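Local coordinates for homocysteine S-methyltransferase (PDB 5DMM), which catalyses zinc-dependent methyl transfer from S-methylmethionine, or less efficiently S-adenosylmethionine, to homocysteine, yielding methionine, at residues 225-230 with 250-255. Residues are numbered along the deposited sequence; the frame is centred on the assembly and turned at random.
Sequences LGINCI and LVVYPN. With ZN (zinc ion), chain B; HCS (2-amino-4-mercapto-butyric acid), chain F.
Tyr-253 and Asn-228 lie side by side on neighbouring parallel strands of the TIM barrel, 222-228 and 250-253, which helix 235-243 links in a beta-alpha-beta unit. Like first torsions, each CG between its own backbone N and carbonyl carbon, carry both side chains the same way, into the barrel. CB of Asn-228 sits 3.4 Å from the centroid of the Tyr-253 ring, 5° off its normal, a CH-pi contact over the face. The amide and ring planes are 21° apart. Their polar ends are held by other strands: Asn-228 OD1 by Ser-194 OG and Thr-169 N, Tyr-253 OH by Glu-168 and Trp-192. At the N-terminal end of the strand pair, Leu-225 contributes mainly backbone, its O accepting Val-251 N at 2.7 Å from above the carbonyl plane. The ladder continues to Cys-229 N and Tyr-253 O, 3.2 Å apart, and beyond the strands Asn-255 N donates a hydrogen bond to Ile-230 O. Here the two segments reach the active site, where Asn-255 OD1, hydrogen-bonded to Cys-296 N, lies 3.3 Å from Cys-229 CA. Cys-229 SG binds zinc at 2.5 Å, beside Cys-295. The same Cys-229 SG stands 3.6 Å from HCS SD, the sulfur of the bound homocysteine.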
loop_
_atom_site.group_PDB
_atom_site.type_symbol
_atom_site.label_atom_id
_atom_site.label_comp_id
_atom_site.label_asym_id
_atom_site.label_seq_id
_atom_site.Cartn_x
_atom_site.Cartn_y
_atom_site.Cartn_z
ATOM N N LEU A 225 -6.557 -2.027 -8.832
ATOM C CA LEU A 225 -6.236 -3.410 -8.458
ATOM C C LEU A 225 -4.815 -3.691 -8.890
ATOM O O LEU A 225 -4.374 -3.162 -9.898
ATOM C CB LEU A 225 -7.160 -4.415 -9.163
ATOM C CG LEU A 225 -8.667 -4.325 -9.016
ATOM C CD1 LEU A 225 -9.306 -5.483 -9.716
ATOM C CD2 LEU A 225 -8.984 -4.363 -7.551
ATOM N N GLY A 226 -4.099 -4.554 -8.187
ATOM C CA GLY A 226 -2.788 -4.912 -8.698
ATOM C C GLY A 226 -2.006 -5.887 -7.862
ATOM O O GLY A 226 -2.580 -6.704 -7.160
ATOM N N ILE A 227 -0.683 -5.796 -7.957
ATOM C CA ILE A 227 0.195 -6.724 -7.258
ATOM C C ILE A 227 1.332 -5.978 -6.555
ATOM O O ILE A 227 1.803 -4.941 -7.028
ATOM C CB ILE A 227 0.782 -7.763 -8.237
ATOM C CG1 ILE A 227 1.474 -7.031 -9.385
ATOM C CG2 ILE A 227 -0.328 -8.685 -8.752
ATOM C CD1 ILE A 227 2.252 -7.939 -10.351
ATOM N N ASN A 228 1.766 -6.488 -5.409
ATOM C CA ASN A 228 2.935 -5.919 -4.753
ATOM C C ASN A 228 3.654 -6.980 -3.937
ATOM O O ASN A 228 3.104 -8.052 -3.683
ATOM C CB ASN A 228 2.543 -4.729 -3.862
ATOM C CG ASN A 228 1.777 -5.155 -2.610
ATOM O OD1 ASN A 228 0.611 -5.554 -2.685
ATOM N ND2 ASN A 228 2.429 -5.047 -1.448
ATOM N N CYS A 229 4.881 -6.672 -3.537
ATOM C CA CYS A 229 5.693 -7.585 -2.737
ATOM C C CYS A 229 5.888 -8.908 -3.467
ATOM O O CYS A 229 5.816 -9.980 -2.881
ATOM C CB CYS A 229 5.055 -7.801 -1.365
ATOM S SG CYS A 229 6.241 -8.338 -0.101
ATOM N N ILE A 230 6.141 -8.807 -4.765
ATOM C CA ILE A 230 6.343 -9.966 -5.626
ATOM C C ILE A 230 7.686 -9.795 -6.342
ATOM O O ILE A 230 8.179 -8.674 -6.471
ATOM C CB ILE A 230 5.179 -10.106 -6.640
ATOM C CG1 ILE A 230 5.331 -11.347 -7.526
ATOM C CG2 ILE A 230 5.073 -8.851 -7.504
ATOM C CD1 ILE A 230 4.219 -11.474 -8.573
ATOM N N LEU A 250 -4.221 -0.426 -13.122
ATOM C CA LEU A 250 -3.555 -1.506 -12.402
ATOM C C LEU A 250 -2.383 -0.980 -11.588
ATOM O O LEU A 250 -1.689 -0.042 -11.995
ATOM C CB LEU A 250 -3.078 -2.595 -13.365
ATOM C CG LEU A 250 -4.178 -3.338 -14.145
ATOM C CD1 LEU A 250 -3.547 -4.426 -15.021
ATOM C CD2 LEU A 250 -5.253 -3.931 -13.211
ATOM N N VAL A 251 -2.169 -1.616 -10.440
ATOM C CA VAL A 251 -1.142 -1.222 -9.487
ATOM C C VAL A 251 0.010 -2.219 -9.504
ATOM O O VAL A 251 -0.206 -3.424 -9.544
ATOM C CB VAL A 251 -1.723 -1.147 -8.048
ATOM C CG1 VAL A 251 -0.661 -0.722 -7.065
ATOM C CG2 VAL A 251 -2.910 -0.204 -7.992
ATOM N N VAL A 252 1.241 -1.724 -9.454
ATOM C CA VAL A 252 2.367 -2.636 -9.399
ATOM C C VAL A 252 3.520 -2.013 -8.623
ATOM O O VAL A 252 4.005 -0.941 -8.960
ATOM C CB VAL A 252 2.833 -3.068 -10.825
ATOM C CG1 VAL A 252 3.115 -1.860 -11.726
ATOM C CG2 VAL A 252 4.052 -3.964 -10.744
ATOM N N TYR A 253 3.911 -2.668 -7.542
ATOM C CA TYR A 253 5.123 -2.277 -6.852
ATOM C C TYR A 253 5.820 -3.507 -6.287
ATOM O O TYR A 253 5.456 -4.017 -5.225
ATOM C CB TYR A 253 4.862 -1.216 -5.764
ATOM C CG TYR A 253 3.670 -1.334 -4.815
ATOM C CD1 TYR A 253 3.873 -1.420 -3.440
ATOM C CD2 TYR A 253 2.357 -1.245 -5.275
ATOM C CE1 TYR A 253 2.803 -1.472 -2.544
ATOM C CE2 TYR A 253 1.278 -1.304 -4.387
ATOM C CZ TYR A 253 1.511 -1.410 -3.026
ATOM O OH TYR A 253 0.457 -1.469 -2.139
ATOM N N PRO A 254 6.823 -3.999 -7.029
ATOM C CA PRO A 254 7.503 -5.251 -6.704
ATOM C C PRO A 254 8.681 -5.055 -5.760
ATOM O O PRO A 254 9.064 -3.923 -5.443
ATOM C CB PRO A 254 7.986 -5.735 -8.070
ATOM C CG PRO A 254 8.320 -4.450 -8.784
ATOM C CD PRO A 254 7.222 -3.493 -8.362
ATOM N N ASN A 255 9.247 -6.167 -5.317
ATOM C CA ASN A 255 10.474 -6.130 -4.539
ATOM C C ASN A 255 11.654 -5.782 -5.432
ATOM O O ASN A 255 11.601 -5.965 -6.649
ATOM C CB ASN A 255 10.698 -7.469 -3.851
ATOM C CG ASN A 255 9.543 -7.847 -2.953
ATOM O OD1 ASN A 255 8.907 -6.984 -2.368
ATOM N ND2 ASN A 255 9.255 -9.135 -2.856
HETATM ZN ZN ZN B . 6.637 -5.826 -0.011
HETATM N N HCS F . 4.677 -1.962 4.447
HETATM C CA HCS F . 4.783 -1.962 3.001
HETATM C CB HCS F . 4.279 -3.292 2.455
HETATM C CG HCS F . 5.120 -4.451 2.978
HETATM S SD HCS F . 4.716 -5.955 2.055
HETATM C C HCS F . 3.954 -0.845 2.439
HETATM O OXT HCS F . 3.302 -0.130 3.230
HETATM O O HCS F . 3.948 -0.671 1.201
#